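PDB 4XDN: MAU2 chromatid cohesion factor homolog from Saccharomyces cerevisiae, which forms a complex with SCC2 that is required for cohesin to associate with chromosomes and takes part in sister chromatid cohesion. Local coordinates for residues Phe514-Trp519 with Gly572-Glu577; Ser541-Val546 with Phe556-Ala561; Glu582-Ser587 with Ile609-Asn614; Val603-Gly608 with Ala629-Leu634. All blocks are in the same frame, centred on the assembly; numbering follows the deposited sequence.

Contact 1 (Phe514-Trp519 with Gly572-Glu577); sequences FEPFSW and GGRMLE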
loop_
_atom_site.group_PDB
_atom_site.type_symbol
_atom_site.label_atom_id
_atom_site.label_comp_id
_atom_site.label_asym_id
_atom_site.label_seq_id
_atom_site.Cartn_x
_atom_site.Cartn_y
_atom_site.Cartn_z
ATOM N N PHE A 514 -16.278 8.098 -33.152
ATOM C CA PHE A 514 -17.179 9.125 -33.679
ATOM C C PHE A 514 -16.443 10.294 -34.319
ATOM O O PHE A 514 -15.488 10.826 -33.755
ATOM C CB PHE A 514 -18.076 9.674 -32.567
ATOM C CG PHE A 514 -19.302 8.852 -32.304
ATOM C CD1 PHE A 514 -19.269 7.801 -31.405
ATOM C CD2 PHE A 514 -20.494 9.146 -32.943
ATOM C CE1 PHE A 514 -20.401 7.049 -31.159
ATOM C CE2 PHE A 514 -21.627 8.398 -32.701
ATOM C CZ PHE A 514 -21.581 7.349 -31.807
ATOM N N GLU A 515 -16.901 10.696 -35.499
ATOM C CA GLU A 515 -16.533 11.993 -36.044
ATOM C C GLU A 515 -17.350 13.039 -35.291
ATOM O O GLU A 515 -18.448 12.740 -34.820
ATOM C CB GLU A 515 -16.801 12.063 -37.549
ATOM C CG GLU A 515 -16.011 11.056 -38.368
ATOM C CD GLU A 515 -16.086 11.326 -39.856
ATOM O OE1 GLU A 515 -16.806 10.585 -40.561
ATOM O OE2 GLU A 515 -15.421 12.276 -40.320
ATOM N N PRO A 516 -16.830 14.269 -35.169
ATOM C CA PRO A 516 -15.571 14.792 -35.698
ATOM C C PRO A 516 -14.443 14.746 -34.668
ATOM O O PRO A 516 -13.583 15.627 -34.651
ATOM C CB PRO A 516 -15.940 16.229 -36.053
ATOM C CG PRO A 516 -16.902 16.614 -34.958
ATOM C CD PRO A 516 -17.614 15.341 -34.529
ATOM N N PHE A 517 -14.454 13.729 -33.814
ATOM C CA PHE A 517 -13.426 13.581 -32.790
ATOM C C PHE A 517 -12.247 12.777 -33.333
ATOM O O PHE A 517 -11.146 12.819 -32.781
ATOM C CB PHE A 517 -14.015 12.921 -31.543
ATOM C CG PHE A 517 -15.310 13.538 -31.097
ATOM C CD1 PHE A 517 -15.351 14.853 -30.667
ATOM C CD2 PHE A 517 -16.486 12.809 -31.119
ATOM C CE1 PHE A 517 -16.541 15.431 -30.263
ATOM C CE2 PHE A 517 -17.681 13.380 -30.716
ATOM C CZ PHE A 517 -17.708 14.693 -30.289
ATOM N N SER A 518 -12.491 12.056 -34.426
ATOM C CA SER A 518 -11.444 11.341 -35.147
ATOM C C SER A 518 -11.732 11.400 -36.640
ATOM O O SER A 518 -12.890 11.478 -37.043
ATOM C CB SER A 518 -11.357 9.887 -34.681
ATOM O OG SER A 518 -10.380 9.169 -35.418
ATOM N N TRP A 519 -10.685 11.369 -37.461
ATOM C CA TRP A 519 -10.866 11.357 -38.911
ATOM C C TRP A 519 -11.241 9.959 -39.398
ATOM O O TRP A 519 -12.006 9.811 -40.352
ATOM C CB TRP A 519 -9.601 11.840 -39.624
ATOM C CG TRP A 519 -9.350 13.312 -39.480
ATOM C CD1 TRP A 519 -8.412 13.909 -38.690
ATOM C CD2 TRP A 519 -10.049 14.372 -40.144
ATOM N NE1 TRP A 519 -8.480 15.276 -38.821
ATOM C CE2 TRP A 519 -9.477 15.586 -39.708
ATOM C CE3 TRP A 519 -11.099 14.415 -41.064
ATOM C CZ2 TRP A 519 -9.922 16.827 -40.160
ATOM C CZ3 TRP A 519 -11.540 15.650 -41.513
ATOM C CH2 TRP A 519 -10.952 16.837 -41.060
ATOM N N GLY A 572 -19.809 16.363 -24.465
ATOM C CA GLY A 572 -21.218 16.572 -24.185
ATOM C C GLY A 572 -21.787 17.725 -24.989
ATOM O O GLY A 572 -22.889 17.633 -25.528
ATOM N N GLY A 573 -21.032 18.815 -25.071
ATOM C CA GLY A 573 -21.463 19.986 -25.813
ATOM C C GLY A 573 -21.625 19.704 -27.294
ATOM O O GLY A 573 -22.517 20.245 -27.946
ATOM N N ARG A 574 -20.760 18.848 -27.825
ATOM C CA ARG A 574 -20.782 18.507 -29.243
ATOM C C ARG A 574 -21.885 17.510 -29.586
ATOM O O ARG A 574 -22.519 17.616 -30.639
ATOM C CB ARG A 574 -19.429 17.934 -29.664
ATOM C CG ARG A 574 -18.385 18.978 -30.040
ATOM C CD ARG A 574 -18.373 19.265 -31.538
ATOM N NE ARG A 574 -17.015 19.468 -32.037
ATOM C CZ ARG A 574 -16.703 19.643 -33.318
ATOM N NH1 ARG A 574 -17.653 19.641 -34.243
ATOM N NH2 ARG A 574 -15.438 19.817 -33.674
ATOM N N MET A 575 -22.114 16.547 -28.697
ATOM C CA MET A 575 -23.015 15.430 -28.982
ATOM C C MET A 575 -24.421 15.590 -28.406
ATOM O O MET A 575 -25.386 15.101 -28.991
ATOM C CB MET A 575 -22.417 14.129 -28.446
ATOM C CG MET A 575 -21.089 13.740 -29.077
ATOM S SD MET A 575 -20.595 12.055 -28.655
ATOM C CE MET A 575 -21.797 11.107 -29.582
ATOM N N LEU A 576 -24.538 16.264 -27.265
ATOM C CA LEU A 576 -25.787 16.257 -26.502
ATOM C C LEU A 576 -26.540 17.589 -26.500
ATOM O O LEU A 576 -27.753 17.605 -26.295
ATOM C CB LEU A 576 -25.498 15.835 -25.058
ATOM C CG LEU A 576 -24.742 14.511 -24.911
ATOM C CD1 LEU A 576 -24.477 14.203 -23.445
ATOM C CD2 LEU A 576 -25.511 13.366 -25.566
ATOM N N GLU A 577 -25.836 18.694 -26.725
ATOM C CA GLU A 577 -26.467 20.012 -26.700
ATOM C C GLU A 577 -26.972 20.426 -28.084
ATOM O O GLU A 577 -26.280 20.236 -29.082
ATOM C CB GLU A 577 -25.486 21.056 -26.165
ATOM C CG GLU A 577 -25.011 20.790 -24.737
ATOM C CD GLU A 577 -26.099 20.999 -23.697
ATOM O OE1 GLU A 577 -27.231 21.369 -24.071
ATOM O OE2 GLU A 577 -25.814 20.797 -22.497
#
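Met575, in the last turn of helix 562-575, makes Met-aromatic contacts with Phe514 and Phe517 of the loop that follows helix 499-513. It is the methyl that meets Phe514. Met575 CE lies over the centre of the Phe514 ring, 4.1 Å from the centroid and 11° off the normal, which is a CH-pi contact. The bend at chi3 (70°) turns CE toward this face. SD sits farther above the same ring and comes obliquely to Phe517. The Phe517 ring meets the helix with its edge. Phe517 CZ lies 3.7 Å from Met575 CG and 3.7 Å from Arg574 CB, so the rim of the ring fits between the two side chains. Pro516, preceded by a cis peptide bond, takes the Arg574 guanidinium instead. Pro516 CG rests over one face of this group, offset toward the rim, and is 3.2 Å from Arg574 NH1. No hydrogen bond joins the two segments; the contact is packing. Arg574 NH2 has a weak hydrogen bond to Tyr570 OH one turn earlier. The second protein chain of the assembly packs on Pro516 and Phe517. Helix 526-543 lies alongside, with Leu536 against Met575 and Arg529 against Phe514.

Contact 2 (Ser541-Val546 with Phe556-Ala561); sequences SSNKFV and FKLKKA. With SO4 (sulfate ion), chain F.
With chi1 at -62°, Asn543 holds its amide beside its own backbone N, and chi2 of -86° turns both ends of the amide to the backbone of 556-558. Asn543 OD1 accepts from Leu558 N at 2.7 Å, a nearly straight bond (167°). Asn543 ND2 gives to Phe556 O at 2.8 Å. That oxygen lies in the amide plane of Asn543, although the donor stands above the carbonyl plane of Phe556. Two bonds thus fix the rotation of a buried amide, and ND2 has a further bond to Phe539 O. Ser542 packs beside this pair, its OG 3.8 Å from Phe556 CB. Farther along lies a sulfate ion, probably from the crystallisation liquor. Sulfate O4 accepts from Lys560 N at 2.9 Å and sulfate O2 from Lys559 NZ at 3.1 Å. Asn335 ND2 binds the ion too. The contact joins the end of helix 526-543 to the loop leading into helix 562-575, and Leu558 buries its side chain between that helix and helix 499-513.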
loop_
_atom_site.group_PDB
_atom_site.type_symbol
_atom_site.label_atom_id
_atom_site.label_comp_id
_atom_site.label_asym_id
_atom_site.label_seq_id
_atom_site.Cartn_x
_atom_site.Cartn_y
_atom_site.Cartn_z
ATOM N N SER A 541 -24.336 15.284 -17.636
ATOM C CA SER A 541 -25.436 15.950 -16.943
ATOM C C SER A 541 -25.081 16.204 -15.481
ATOM O O SER A 541 -25.697 17.042 -14.821
ATOM C CB SER A 541 -26.715 15.116 -17.033
ATOM O OG SER A 541 -26.614 13.937 -16.254
ATOM N N SER A 542 -24.083 15.480 -14.984
ATOM C CA SER A 542 -23.664 15.594 -13.594
ATOM C C SER A 542 -22.463 16.524 -13.426
ATOM O O SER A 542 -22.193 16.993 -12.320
ATOM C CB SER A 542 -23.327 14.211 -13.034
ATOM O OG SER A 542 -22.898 14.296 -11.687
ATOM N N ASN A 543 -21.751 16.789 -14.520
ATOM C CA ASN A 543 -20.518 17.575 -14.469
ATOM C C ASN A 543 -20.458 18.692 -15.508
ATOM O O ASN A 543 -19.380 19.189 -15.831
ATOM C CB ASN A 543 -19.313 16.650 -14.642
ATOM C CG ASN A 543 -19.205 15.627 -13.532
ATOM O OD1 ASN A 543 -18.633 15.901 -12.476
ATOM N ND2 ASN A 543 -19.761 14.441 -13.761
ATOM N N LYS A 544 -21.614 19.090 -16.029
ATOM C CA LYS A 544 -21.667 20.187 -16.988
ATOM C C LYS A 544 -21.373 21.513 -16.297
ATOM O O LYS A 544 -21.771 21.727 -15.152
ATOM C CB LYS A 544 -23.033 20.248 -17.677
ATOM C CG LYS A 544 -24.220 20.243 -16.721
ATOM C CD LYS A 544 -25.465 20.819 -17.376
ATOM C CE LYS A 544 -26.632 20.880 -16.398
ATOM N NZ LYS A 544 -27.205 19.537 -16.105
ATOM N N PHE A 545 -20.629 22.371 -16.954
ATOM C CA PHE A 545 -20.397 23.685 -16.417
ATOM C C PHE A 545 -21.781 24.268 -16.248
ATOM O O PHE A 545 -22.408 24.604 -17.223
ATOM C CB PHE A 545 -19.569 24.513 -17.368
ATOM C CG PHE A 545 -18.210 23.950 -17.646
ATOM C CD1 PHE A 545 -17.345 23.658 -16.629
ATOM C CD2 PHE A 545 -17.808 23.728 -18.912
ATOM C CE1 PHE A 545 -16.112 23.150 -16.883
ATOM C CE2 PHE A 545 -16.583 23.205 -19.175
ATOM C CZ PHE A 545 -15.732 22.921 -18.160
ATOM N N VAL A 546 -22.243 24.359 -15.004
ATOM C CA VAL A 546 -23.665 24.383 -14.627
ATOM C C VAL A 546 -24.638 24.121 -15.762
ATOM O O VAL A 546 -25.694 23.522 -15.553
ATOM C CB VAL A 546 -24.061 25.687 -13.939
ATOM C CG1 VAL A 546 -23.865 25.565 -12.438
ATOM C CG2 VAL A 546 -23.318 26.865 -14.541
ATOM N N PHE A 556 -21.573 10.079 -9.916
ATOM C CA PHE A 556 -21.098 10.414 -11.258
ATOM C C PHE A 556 -20.264 11.689 -11.190
ATOM O O PHE A 556 -19.706 12.134 -12.193
ATOM C CB PHE A 556 -22.259 10.602 -12.242
ATOM C CG PHE A 556 -22.900 9.318 -12.684
ATOM C CD1 PHE A 556 -22.183 8.394 -13.425
ATOM C CD2 PHE A 556 -24.221 9.044 -12.375
ATOM C CE1 PHE A 556 -22.768 7.211 -13.837
ATOM C CE2 PHE A 556 -24.811 7.862 -12.784
ATOM C CZ PHE A 556 -24.083 6.945 -13.517
ATOM N N LYS A 557 -20.191 12.273 -9.996
ATOM C CA LYS A 557 -19.491 13.531 -9.795
ATOM C C LYS A 557 -17.993 13.344 -9.982
ATOM O O LYS A 557 -17.377 12.491 -9.345
ATOM C CB LYS A 557 -19.785 14.085 -8.400
ATOM C CG LYS A 557 -19.485 15.569 -8.238
ATOM C CD LYS A 557 -19.660 16.005 -6.789
ATOM C CE LYS A 557 -19.734 17.518 -6.658
ATOM N NZ LYS A 557 -20.029 17.930 -5.255
ATOM N N LEU A 558 -17.416 14.145 -10.870
ATOM C CA LEU A 558 -15.983 14.112 -11.122
ATOM C C LEU A 558 -15.275 15.189 -10.320
ATOM O O LEU A 558 -15.744 16.326 -10.244
ATOM C CB LEU A 558 -15.694 14.305 -12.612
ATOM C CG LEU A 558 -16.239 13.226 -13.548
ATOM C CD1 LEU A 558 -16.008 13.618 -14.993
ATOM C CD2 LEU A 558 -15.593 11.882 -13.245
ATOM N N LYS A 559 -14.148 14.829 -9.715
ATOM C CA LYS A 559 -13.267 15.823 -9.127
ATOM C C LYS A 559 -12.836 16.790 -10.221
ATOM O O LYS A 559 -12.866 16.448 -11.404
ATOM C CB LYS A 559 -12.048 15.171 -8.477
ATOM C CG LYS A 559 -12.261 14.750 -7.031
ATOM C CD LYS A 559 -10.967 14.273 -6.390
ATOM C CE LYS A 559 -9.992 15.420 -6.146
ATOM N NZ LYS A 559 -10.338 16.235 -4.943
ATOM N N LYS A 560 -12.434 17.994 -9.833
ATOM C CA LYS A 560 -12.115 19.032 -10.806
ATOM C C LYS A 560 -10.778 18.770 -11.494
ATOM O O LYS A 560 -9.885 19.617 -11.481
ATOM C CB LYS A 560 -12.102 20.404 -10.130
ATOM C CG LYS A 560 -13.406 20.740 -9.410
ATOM C CD LYS A 560 -13.337 22.070 -8.668
ATOM C CE LYS A 560 -12.191 22.104 -7.665
ATOM N NZ LYS A 560 -12.487 22.973 -6.491
ATOM N N ALA A 561 -10.643 17.590 -12.089
ATOM C CA ALA A 561 -9.518 17.305 -12.964
ATOM C C ALA A 561 -9.694 18.133 -14.226
ATOM O O ALA A 561 -10.647 17.924 -14.975
ATOM C CB ALA A 561 -9.446 15.826 -13.289
HETATM S S SO4 F . -13.220 18.639 -6.080
HETATM O O1 SO4 F . -13.385 20.018 -5.635
HETATM O O2 SO4 F . -12.969 17.785 -4.923
HETATM O O3 SO4 F . -14.438 18.198 -6.755
HETATM O O4 SO4 F . -12.098 18.548 -7.009
#

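Contact 3 (Glu582-Ser587 with Ile609-Asn614); sequences EIYAIS and IWHLMN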
loop_
_atom_site.group_PDB
_atom_site.type_symbol
_atom_site.label_atom_id
_atom_site.label_comp_id
_atom_site.label_asym_id
_atom_site.label_seq_id
_atom_site.Cartn_x
_atom_site.Cartn_y
_atom_site.Cartn_z
ATOM N N GLU A 582 -26.524 27.638 -25.332
ATOM C CA GLU A 582 -25.866 26.706 -24.424
ATOM C C GLU A 582 -24.537 26.225 -24.995
ATOM O O GLU A 582 -23.542 26.137 -24.277
ATOM C CB GLU A 582 -26.774 25.508 -24.142
ATOM C CG GLU A 582 -28.001 25.840 -23.304
ATOM C CD GLU A 582 -27.664 26.127 -21.851
ATOM O OE1 GLU A 582 -26.489 25.956 -21.458
ATOM O OE2 GLU A 582 -28.579 26.523 -21.099
ATOM N N ILE A 583 -24.528 25.909 -26.286
ATOM C CA ILE A 583 -23.321 25.431 -26.951
ATOM C C ILE A 583 -22.222 26.486 -26.884
ATOM O O ILE A 583 -21.064 26.166 -26.618
ATOM C CB ILE A 583 -23.598 25.057 -28.426
ATOM C CG1 ILE A 583 -24.492 23.819 -28.494
ATOM C CG2 ILE A 583 -22.296 24.775 -29.177
ATOM C CD1 ILE A 583 -25.094 23.561 -29.863
ATOM N N TYR A 584 -22.590 27.741 -27.122
ATOM C CA TYR A 584 -21.627 28.838 -27.089
ATOM C C TYR A 584 -21.028 29.018 -25.697
ATOM O O TYR A 584 -19.820 29.199 -25.551
ATOM C CB TYR A 584 -22.284 30.146 -27.535
ATOM C CG TYR A 584 -21.372 31.344 -27.405
ATOM C CD1 TYR A 584 -20.499 31.690 -28.428
ATOM C CD2 TYR A 584 -21.377 32.126 -26.258
ATOM C CE1 TYR A 584 -19.660 32.780 -28.313
ATOM C CE2 TYR A 584 -20.542 33.217 -26.133
ATOM C CZ TYR A 584 -19.685 33.538 -27.164
ATOM O OH TYR A 584 -18.851 34.627 -27.046
ATOM N N ALA A 585 -21.880 28.977 -24.679
ATOM C CA ALA A 585 -21.443 29.182 -23.305
ATOM C C ALA A 585 -20.472 28.087 -22.875
ATOM O O ALA A 585 -19.482 28.353 -22.196
ATOM C CB ALA A 585 -22.642 29.228 -22.373
ATOM N N ILE A 586 -20.756 26.858 -23.288
ATOM C CA ILE A 586 -19.916 25.716 -22.948
ATOM C C ILE A 586 -18.587 25.772 -23.694
ATOM O O ILE A 586 -17.528 25.535 -23.110
ATOM C CB ILE A 586 -20.628 24.385 -23.268
ATOM C CG1 ILE A 586 -21.891 24.246 -22.419
ATOM C CG2 ILE A 586 -19.704 23.199 -23.008
ATOM C CD1 ILE A 586 -22.899 23.285 -22.989
ATOM N N SER A 587 -18.643 26.079 -24.986
ATOM C CA SER A 587 -17.436 26.151 -25.799
ATOM C C SER A 587 -16.525 27.265 -25.295
ATOM O O SER A 587 -15.305 27.104 -25.243
ATOM C CB SER A 587 -17.788 26.373 -27.271
ATOM O OG SER A 587 -18.607 27.516 -27.423
ATOM N N ILE A 609 -11.220 25.679 -32.494
ATOM C CA ILE A 609 -11.872 25.476 -33.783
ATOM C C ILE A 609 -13.376 25.351 -33.573
ATOM O O ILE A 609 -14.166 25.938 -34.306
ATOM C CB ILE A 609 -11.348 24.215 -34.510
ATOM C CG1 ILE A 609 -9.855 24.357 -34.813
ATOM C CG2 ILE A 609 -12.126 23.976 -35.810
ATOM C CD1 ILE A 609 -9.211 23.098 -35.357
ATOM N N TRP A 610 -13.756 24.580 -32.560
ATOM C CA TRP A 610 -15.159 24.360 -32.242
ATOM C C TRP A 610 -15.836 25.664 -31.845
ATOM O O TRP A 610 -16.931 25.976 -32.308
ATOM C CB TRP A 610 -15.290 23.334 -31.116
ATOM C CG TRP A 610 -16.692 23.116 -30.656
ATOM C CD1 TRP A 610 -17.808 23.017 -31.435
ATOM C CD2 TRP A 610 -17.132 22.976 -29.302
ATOM N NE1 TRP A 610 -18.916 22.821 -30.648
ATOM C CE2 TRP A 610 -18.527 22.790 -29.334
ATOM C CE3 TRP A 610 -16.481 22.988 -28.066
ATOM C CZ2 TRP A 610 -19.282 22.616 -28.177
ATOM C CZ3 TRP A 610 -17.232 22.814 -26.920
ATOM C CH2 TRP A 610 -18.619 22.633 -26.983
ATOM N N HIS A 611 -15.175 26.426 -30.983
ATOM C CA HIS A 611 -15.731 27.681 -30.505
ATOM C C HIS A 611 -15.867 28.697 -31.639
ATOM O O HIS A 611 -16.826 29.465 -31.673
ATOM C CB HIS A 611 -14.869 28.262 -29.386
ATOM C CG HIS A 611 -15.468 29.472 -28.743
ATOM N ND1 HIS A 611 -16.641 29.425 -28.022
ATOM C CD2 HIS A 611 -15.067 30.766 -28.729
ATOM C CE1 HIS A 611 -16.936 30.637 -27.587
ATOM N NE2 HIS A 611 -15.997 31.468 -28.002
ATOM N N LEU A 612 -14.912 28.695 -32.565
ATOM C CA LEU A 612 -14.965 29.588 -33.719
ATOM C C LEU A 612 -16.208 29.319 -34.565
ATOM O O LEU A 612 -16.836 30.255 -35.060
ATOM C CB LEU A 612 -13.707 29.441 -34.582
ATOM C CG LEU A 612 -13.686 30.253 -35.885
ATOM C CD1 LEU A 612 -13.796 31.744 -35.609
ATOM C CD2 LEU A 612 -12.430 29.953 -36.689
ATOM N N MET A 613 -16.555 28.045 -34.731
ATOM C CA MET A 613 -17.752 27.676 -35.480
ATOM C C MET A 613 -18.979 28.268 -34.808
ATOM O O MET A 613 -19.800 28.916 -35.453
ATOM C CB MET A 613 -17.904 26.155 -35.579
ATOM C CG MET A 613 -16.781 25.449 -36.319
ATOM S SD MET A 613 -16.423 26.165 -37.931
ATOM C CE MET A 613 -14.670 26.512 -37.750
ATOM N N ASN A 614 -19.089 28.044 -33.505
ATOM C CA ASN A 614 -20.220 28.537 -32.736
ATOM C C ASN A 614 -20.326 30.061 -32.819
ATOM O O ASN A 614 -21.422 30.614 -32.858
ATOM C CB ASN A 614 -20.097 28.079 -31.284
ATOM C CG ASN A 614 -19.992 26.568 -31.160
ATOM O OD1 ASN A 614 -20.603 25.824 -31.929
ATOM N ND2 ASN A 614 -19.205 26.107 -30.199
#
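Ser587 OG is gripped from across the contact by two side chains. His611 ND1 donates to Ser587 OG at 2.8 Å, with the oxygen close to the imidazole plane, and Asn614 ND2 adds a weak bond to it at 3.2 Å. This polar cluster sits in an antiparallel helix pair. The axes of 582-587 and 609-614 approach to 9.4 Å at 147°, as is usual for successive helices in a helical array. On the serine's own helix, chi1 of 55° places OG between the backbone N and the carbonyl carbon, near the Ile583 and Tyr584 oxygens. Ser587 CB itself lies over the Trp610 face, brought there by the close approach of the backbone: Ser587 CA is 3.5 Å from Trp610 CZ3. Ser587 CB is 3.7 Å from the centroid of the Trp610 six-membered ring, a CH-pi contact over the face. Tyr584 and His611 meet as an oblique ring pair, and Tyr584 also makes a cation-pi contact with Arg620. Tyr570 of helix 562-575 meets the Trp610 ring edge-to-face. On the flank, Ile583 CG2 touches both Trp610 and Asn614; Ile583 CG2 comes within 3.8 Å of Trp610 CZ2 and 3.4 Å of Asn614 OD1.

Contact 4 (Val603-Gly608 with Ala629-Leu634); sequences VQYVIG and AKLEAL
Leu631 and Leu634 press against the backbone and ring of Tyr605, and this is the tight part of the contact. Leu631 CD2 is 3.7 Å from Tyr605 CD1 and 3.8 Å from Gly608 CA. Gly608 has no side chain, so the methyl can lie directly on the helix backbone. Leu634 CD1 settles 3.8 Å from Tyr605 CA. The other methyl, Leu634 CD2, closes against the Gln604 amide, 3.4 Å from Gln604 OE1. The leucines hold CG beside the backbone N (chi1 -70° and -75°), which sends their methyl branches across to the facing helix. Tyr605 OH is hydrogen-bonded to the backbone of the second protein chain. Only the ends of Gln604 and Lys630 meet more loosely, through water. Gln604, extended beyond CG, crosses Lys630 at about a right angle. Water 2 donates to Gln604 OE1 at 3.1 Å and accepts from Lys630 NZ at 2.7 Å. Water 1 accepts from Gln604 NE2 at 2.8 Å and weakly from Lys630 NZ. Gln604 NE2 is also hydrogen-bonded to Phe591 O, which ties the amide to helix 580-593. The segments run antiparallel, their axes 9.9 Å apart at the closest. Helix 601-618 packs on helix 621-638 here and, through Ile607, on helices 562-575 and 580-593; Lys630 also reaches Phe591 of helix 580-593.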
loop_
_atom_site.group_PDB
_atom_site.type_symbol
_atom_site.label_atom_id
_atom_site.label_comp_id
_atom_site.label_asym_id
_atom_site.label_seq_id
_atom_site.Cartn_x
_atom_site.Cartn_y
_atom_site.Cartn_z
ATOM N N VAL A 603 -4.924 20.894 -27.265
ATOM C CA VAL A 603 -6.306 20.668 -26.856
ATOM C C VAL A 603 -7.101 21.963 -27.019
ATOM O O VAL A 603 -8.205 21.963 -27.568
ATOM C CB VAL A 603 -6.392 20.166 -25.390
ATOM C CG1 VAL A 603 -7.830 20.199 -24.874
ATOM C CG2 VAL A 603 -5.821 18.756 -25.275
ATOM N N GLN A 604 -6.524 23.068 -26.547
ATOM C CA GLN A 604 -7.178 24.373 -26.614
ATOM C C GLN A 604 -7.422 24.788 -28.060
ATOM O O GLN A 604 -8.437 25.409 -28.376
ATOM C CB GLN A 604 -6.336 25.435 -25.901
ATOM C CG GLN A 604 -7.075 26.747 -25.645
ATOM C CD GLN A 604 -6.223 27.770 -24.911
ATOM O OE1 GLN A 604 -5.012 27.832 -25.101
ATOM N NE2 GLN A 604 -6.855 28.571 -24.059
ATOM N N TYR A 605 -6.484 24.441 -28.936
ATOM C CA TYR A 605 -6.601 24.756 -30.355
ATOM C C TYR A 605 -7.812 24.051 -30.968
ATOM O O TYR A 605 -8.618 24.676 -31.656
ATOM C CB TYR A 605 -5.319 24.362 -31.093
ATOM C CG TYR A 605 -5.383 24.552 -32.593
ATOM C CD1 TYR A 605 -5.229 25.809 -33.161
ATOM C CD2 TYR A 605 -5.591 23.471 -33.441
ATOM C CE1 TYR A 605 -5.283 25.986 -34.530
ATOM C CE2 TYR A 605 -5.646 23.636 -34.809
ATOM C CZ TYR A 605 -5.492 24.895 -35.349
ATOM O OH TYR A 605 -5.547 25.063 -36.714
ATOM N N VAL A 606 -7.940 22.754 -30.710
ATOM C CA VAL A 606 -9.072 21.981 -31.211
ATOM C C VAL A 606 -10.377 22.537 -30.639
ATOM O O VAL A 606 -11.361 22.694 -31.363
ATOM C CB VAL A 606 -8.925 20.483 -30.861
ATOM C CG1 VAL A 606 -10.176 19.687 -31.258
ATOM C CG2 VAL A 606 -7.696 19.910 -31.550
ATOM N N ILE A 607 -10.377 22.837 -29.345
ATOM C CA ILE A 607 -11.521 23.478 -28.705
ATOM C C ILE A 607 -11.784 24.826 -29.364
ATOM O O ILE A 607 -12.932 25.242 -29.517
ATOM C CB ILE A 607 -11.292 23.691 -27.188
ATOM C CG1 ILE A 607 -10.936 22.362 -26.502
ATOM C CG2 ILE A 607 -12.511 24.368 -26.550
ATOM C CD1 ILE A 607 -12.011 21.781 -25.609
ATOM N N GLY A 608 -10.710 25.506 -29.747
ATOM C CA GLY A 608 -10.815 26.805 -30.385
ATOM C C GLY A 608 -11.509 26.730 -31.731
ATOM O O GLY A 608 -12.292 27.613 -32.078
ATOM N N ALA A 629 -7.903 35.361 -33.436
ATOM C CA ALA A 629 -6.659 35.878 -32.883
ATOM C C ALA A 629 -6.024 34.860 -31.944
ATOM O O ALA A 629 -4.813 34.639 -31.982
ATOM C CB ALA A 629 -6.907 37.189 -32.154
ATOM N N LYS A 630 -6.845 34.238 -31.107
ATOM C CA LYS A 630 -6.348 33.256 -30.152
ATOM C C LYS A 630 -5.804 32.032 -30.878
ATOM O O LYS A 630 -4.795 31.456 -30.469
ATOM C CB LYS A 630 -7.450 32.847 -29.172
ATOM C CG LYS A 630 -7.009 31.826 -28.127
ATOM C CD LYS A 630 -5.853 32.338 -27.280
ATOM C CE LYS A 630 -5.446 31.313 -26.234
ATOM N NZ LYS A 630 -4.298 31.772 -25.418
ATOM N N LEU A 631 -6.474 31.641 -31.958
ATOM C CA LEU A 631 -6.017 30.515 -32.761
ATOM C C LEU A 631 -4.686 30.844 -33.418
ATOM O O LEU A 631 -3.788 30.007 -33.464
ATOM C CB LEU A 631 -7.056 30.144 -33.822
ATOM C CG LEU A 631 -8.351 29.510 -33.309
ATOM C CD1 LEU A 631 -9.338 29.331 -34.452
ATOM C CD2 LEU A 631 -8.080 28.177 -32.622
ATOM N N GLU A 632 -4.560 32.069 -33.920
ATOM C CA GLU A 632 -3.302 32.525 -34.498
ATOM C C GLU A 632 -2.191 32.501 -33.452
ATOM O O GLU A 632 -1.061 32.116 -33.745
ATOM C CB GLU A 632 -3.451 33.934 -35.083
ATOM C CG GLU A 632 -4.244 33.974 -36.382
ATOM C CD GLU A 632 -4.458 35.384 -36.910
ATOM O OE1 GLU A 632 -3.928 36.344 -36.310
ATOM O OE2 GLU A 632 -5.161 35.532 -37.930
ATOM N N ALA A 633 -2.521 32.909 -32.231
ATOM C CA ALA A 633 -1.547 32.927 -31.147
ATOM C C ALA A 633 -1.107 31.508 -30.798
ATOM O O ALA A 633 0.065 31.264 -30.515
ATOM C CB ALA A 633 -2.124 33.622 -29.922
ATOM N N LEU A 634 -2.052 30.574 -30.829
ATOM C CA LEU A 634 -1.757 29.182 -30.503
ATOM C C LEU A 634 -0.881 28.534 -31.568
ATOM O O LEU A 634 0.014 27.753 -31.249
ATOM C CB LEU A 634 -3.050 28.387 -30.336
ATOM C CG LEU A 634 -3.821 28.646 -29.041
ATOM C CD1 LEU A 634 -5.218 28.047 -29.131
ATOM C CD2 LEU A 634 -3.068 28.080 -27.838
HETATM O O HOH W 1 -5.934 30.798 -22.652
HETATM O O HOH W 2 -4.037 30.162 -23.233
#

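From the N terminus, contact 1 opens first, in the loop after helix 499-513. Contact 2 follows and closes the partly unmodelled linker between helices 526-543 and 562-575; it lies wholly within the span that contact 1 completes at the end of helix 562-575. Contact 3 then opens on helix 580-593. Contact 4 opens on helix 601-618 before contact 3 closes on that same helix, so the two cross along the chain; contact 4 closes on helix 621-638. Contact 1 touches contact 3, where Arg574 meets Trp610, and contact 3 touches contact 4 through Leu612 and Leu631. Together they tie the consecutive C-terminal helices into one array.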